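Local coordinates for uncharacterized protein (Legionella pneumophila subsp. pneumophila str. Philadelphia 1, PDB 4RXV) that is of uncharacterised function but carries an N-terminal RavJ-type peptidase domain of clan CA, which suggests a papain-like cysteine peptidase or related activity, at residues D171-G176 / F192-S197. Sequence-based numbering, arbitrary orientation.
Sequences DPWAVG and FAYNRS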
ATOM      1  N   ASP A 171       4.508   0.888   1.695  1.00  6.69           N
ATOM      2  CA  ASP A 171       4.213  -0.532   1.718  1.00  6.58           C
ATOM      3  C   ASP A 171       3.284  -0.843   2.897  1.00  6.68           C
ATOM      4  O   ASP A 171       3.744  -1.257   3.976  1.00  7.34           O
ATOM      5  CB  ASP A 171       5.513  -1.325   1.803  1.00  7.57           C
ATOM      6  CG  ASP A 171       5.312  -2.819   1.616  1.00  7.72           C
ATOM      7  OD1 ASP A 171       4.152  -3.316   1.657  1.00  8.24           O
ATOM      8  OD2 ASP A 171       6.342  -3.510   1.421  1.00  8.72           O
ATOM      9  N   PRO A 172       1.972  -0.659   2.719  1.00  6.48           N
ATOM     10  CA  PRO A 172       1.050  -0.939   3.819  1.00  6.85           C
ATOM     11  C   PRO A 172       1.038  -2.409   4.252  1.00  6.71           C
ATOM     12  O   PRO A 172       0.832  -2.699   5.429  1.00  7.60           O
ATOM     13  CB  PRO A 172      -0.307  -0.517   3.261  1.00  7.60           C
ATOM     14  CG  PRO A 172      -0.142  -0.550   1.766  1.00  7.54           C
ATOM     15  CD  PRO A 172       1.277  -0.104   1.539  1.00  7.06           C
ATOM     16  N   TRP A 173       1.277  -3.339   3.325  1.00  6.54           N
ATOM     17  CA  TRP A 173       1.373  -4.748   3.700  1.00  7.14           C
ATOM     18  C   TRP A 173       2.465  -4.988   4.728  1.00  7.14           C
ATOM     19  O   TRP A 173       2.256  -5.758   5.669  1.00  7.78           O
ATOM     20  CB  TRP A 173       1.554  -5.614   2.462  1.00  7.32           C
ATOM     21  CG  TRP A 173       1.532  -7.093   2.685  1.00  7.70           C
ATOM     22  CD1 TRP A 173       0.431  -7.905   2.794  1.00  8.15           C
ATOM     23  CD2 TRP A 173       2.665  -7.956   2.740  1.00  8.12           C
ATOM     24  NE1 TRP A 173       0.827  -9.216   2.896  1.00  8.51           N
ATOM     25  CE2 TRP A 173       2.192  -9.274   2.870  1.00  8.49           C
ATOM     26  CE3 TRP A 173       4.034  -7.743   2.663  1.00  8.88           C
ATOM     27  CZ2 TRP A 173       3.055 -10.392   2.940  1.00  9.30           C
ATOM     28  CZ3 TRP A 173       4.900  -8.848   2.738  1.00  9.08           C
ATOM     29  CH2 TRP A 173       4.397 -10.152   2.868  1.00  9.12           C
ATOM     30  N   ALA A 174       3.610  -4.311   4.586  1.00  7.34           N
ATOM     31  CA  ALA A 174       4.667  -4.459   5.584  1.00  7.75           C
ATOM     32  C   ALA A 174       4.150  -4.070   6.971  1.00  7.13           C
ATOM     33  O   ALA A 174       4.555  -4.665   7.967  1.00  8.00           O
ATOM     34  CB  ALA A 174       5.869  -3.611   5.229  1.00  8.19           C
ATOM     35  N   VAL A 175       3.297  -3.041   7.050  1.00  7.72           N
ATOM     36  CA  VAL A 175       2.733  -2.585   8.322  1.00  7.54           C
ATOM     37  C   VAL A 175       1.696  -3.595   8.843  1.00  7.36           C
ATOM     38  O   VAL A 175       1.666  -3.913  10.033  1.00  8.43           O
ATOM     39  CB  VAL A 175       2.145  -1.180   8.168  1.00  7.84           C
ATOM     40  CG1 VAL A 175       1.557  -0.678   9.501  1.00  8.12           C
ATOM     41  CG2 VAL A 175       3.237  -0.221   7.711  1.00  9.19           C
ATOM     42  N   GLY A 176       0.879  -4.136   7.947  1.00  7.79           N
ATOM     43  CA  GLY A 176       0.004  -5.251   8.291  1.00  8.42           C
ATOM     44  C   GLY A 176       0.757  -6.446   8.846  1.00  8.12           C
ATOM     45  O   GLY A 176       0.284  -7.148   9.749  1.00  9.93           O
ATOM     46  N   PHE A 192      13.764   0.637   4.394  1.00  9.08           N
ATOM     47  CA  PHE A 192      12.634  -0.221   4.036  1.00  8.73           C
ATOM     48  C   PHE A 192      12.808  -1.655   4.528  1.00  8.47           C
ATOM     49  O   PHE A 192      13.848  -2.260   4.318  1.00 10.11           O
ATOM     50  CB  PHE A 192      12.445  -0.143   2.515  1.00  8.98           C
ATOM     51  CG  PHE A 192      11.395  -1.088   1.949  1.00  8.11           C
ATOM     52  CD1 PHE A 192      10.133  -1.217   2.519  1.00  8.27           C
ATOM     53  CD2 PHE A 192      11.669  -1.806   0.805  1.00  8.41           C
ATOM     54  CE1 PHE A 192       9.203  -2.084   1.983  1.00  8.25           C
ATOM     55  CE2 PHE A 192      10.734  -2.664   0.263  1.00  8.59           C
ATOM     56  CZ  PHE A 192       9.501  -2.788   0.835  1.00  8.83           C
ATOM     57  N   ALA A 193      11.756  -2.189   5.135  1.00  8.83           N
ATOM     58  CA  ALA A 193      11.751  -3.536   5.701  1.00  9.84           C
ATOM     59  C   ALA A 193      12.221  -4.601   4.730  1.00  9.51           C
ATOM     60  O   ALA A 193      12.864  -5.543   5.154  1.00 11.35           O
ATOM     61  CB  ALA A 193      10.352  -3.886   6.152  1.00 11.52           C
ATOM     62  N   TYR A 194      11.827  -4.497   3.465  1.00  8.74           N
ATOM     63  CA  TYR A 194      12.111  -5.556   2.485  1.00  9.44           C
ATOM     64  C   TYR A 194      13.071  -5.046   1.412  1.00  9.70           C
ATOM     65  O   TYR A 194      12.942  -5.353   0.224  1.00 10.31           O
ATOM     66  CB  TYR A 194      10.816  -6.099   1.871  1.00  9.68           C
ATOM     67  CG  TYR A 194       9.754  -6.486   2.871  1.00  8.85           C
ATOM     68  CD1 TYR A 194      10.033  -7.294   3.972  1.00  8.91           C
ATOM     69  CD2 TYR A 194       8.456  -6.053   2.709  1.00  8.79           C
ATOM     70  CE1 TYR A 194       9.051  -7.628   4.899  1.00  8.89           C
ATOM     71  CE2 TYR A 194       7.458  -6.399   3.617  1.00  8.42           C
ATOM     72  CZ  TYR A 194       7.760  -7.188   4.700  1.00  8.60           C
ATOM     73  OH  TYR A 194       6.727  -7.479   5.570  1.00  8.39           O
ATOM     74  N   ASN A 195      14.059  -4.275   1.830  1.00  9.90           N
ATOM     75  CA  ASN A 195      14.916  -3.617   0.856  1.00 10.92           C
ATOM     76  C   ASN A 195      15.831  -4.541   0.066  1.00 11.03           C
ATOM     77  O   ASN A 195      16.303  -4.124  -0.984  1.00 14.75           O
ATOM     78  CB  ASN A 195      15.701  -2.455   1.433  1.00 13.03           C
ATOM     79  CG  ASN A 195      16.641  -2.843   2.500  1.00 14.96           C
ATOM     80  OD1 ASN A 195      16.813  -4.009   2.860  1.00 17.41           O
ATOM     81  ND2 ASN A 195      17.312  -1.838   3.017  1.00 17.24           N
ATOM     82  N   ARG A 196      16.091  -5.774   0.493  1.00 10.01           N
ATOM     83  CA  ARG A 196      16.873  -6.690  -0.328  1.00 11.24           C
ATOM     84  C   ARG A 196      16.060  -7.410  -1.404  1.00 12.26           C
ATOM     85  O   ARG A 196      16.635  -8.085  -2.253  1.00 15.60           O
ATOM     86  CB  ARG A 196      17.615  -7.697   0.541  1.00 12.98           C
ATOM     87  CG  ARG A 196      18.556  -7.044   1.516  1.00 14.95           C
ATOM     88  CD  ARG A 196      19.745  -6.399   0.823  1.00 20.84           C
ATOM     89  NE  ARG A 196      20.549  -5.629   1.767  1.00 22.93           N
ATOM     90  CZ  ARG A 196      20.699  -4.302   1.760  1.00 25.45           C
ATOM     91  NH1 ARG A 196      20.126  -3.546   0.828  1.00 28.37           N
ATOM     92  NH2 ARG A 196      21.448  -3.723   2.692  1.00 29.19           N
ATOM     93  N   SER A 197      14.739  -7.284  -1.355  1.00 10.74           N
ATOM     94  CA  SER A 197      13.882  -7.848  -2.383  1.00 10.95           C
ATOM     95  C   SER A 197      13.216  -6.769  -3.221  1.00  9.59           C
ATOM     96  O   SER A 197      12.400  -7.081  -4.078  1.00 10.33           O
ATOM     97  CB  SER A 197      12.812  -8.724  -1.754  1.00 13.45           C
ATOM     98  OG  SER A 197      11.922  -7.957  -0.989  1.00 14.57           O
TER
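With CG anti to the backbone nitrogen in both Asp171 (chi1 -171°) and Phe192 (chi1 174°), the carboxylate reaches the ring edge, whereas Tyr194, its CG anti to its carbonyl carbon, sends its CE2 and OH end against Trp173 and Ala174. Asp171 OD2 lies in the plane of the Phe192 ring, 3.2 Å from Phe192 CE1, a placement in which the positive rim of the ring can face the oxygen. The same OD2 sits near the plane of the tyrosine ring, 3.5 Å from Tyr194 CD2, and is hydrogen-bonded to His139 NE2. In a clan CA peptidase domain this pairing is consistent with the histidine-carboxylate pair of a papain-like site, though no catalytic role is established. Asp171 is the N-cap of the helix; its OD1 accepts from Ala174 N at 3.1 Å, met from well above the carboxylate plane, so the carboxylate is held at both oxygens. Tyr194 CE2 packs 3.6 Å from Ala174 CB and equally close to Trp173 CZ3; the six-membered ring of Trp173 and the ring of Tyr194 are inclined at 52°. Tyr194 OH bonds to Cys32 O, Trp173 NE1 to Asp25 OD1. The buried contact joins helix 172-176, after edge strand 168-170, to the turns before strand 202-206, the sheet's opposite edge, while Trp173 and Pro172 touch helix 105-114.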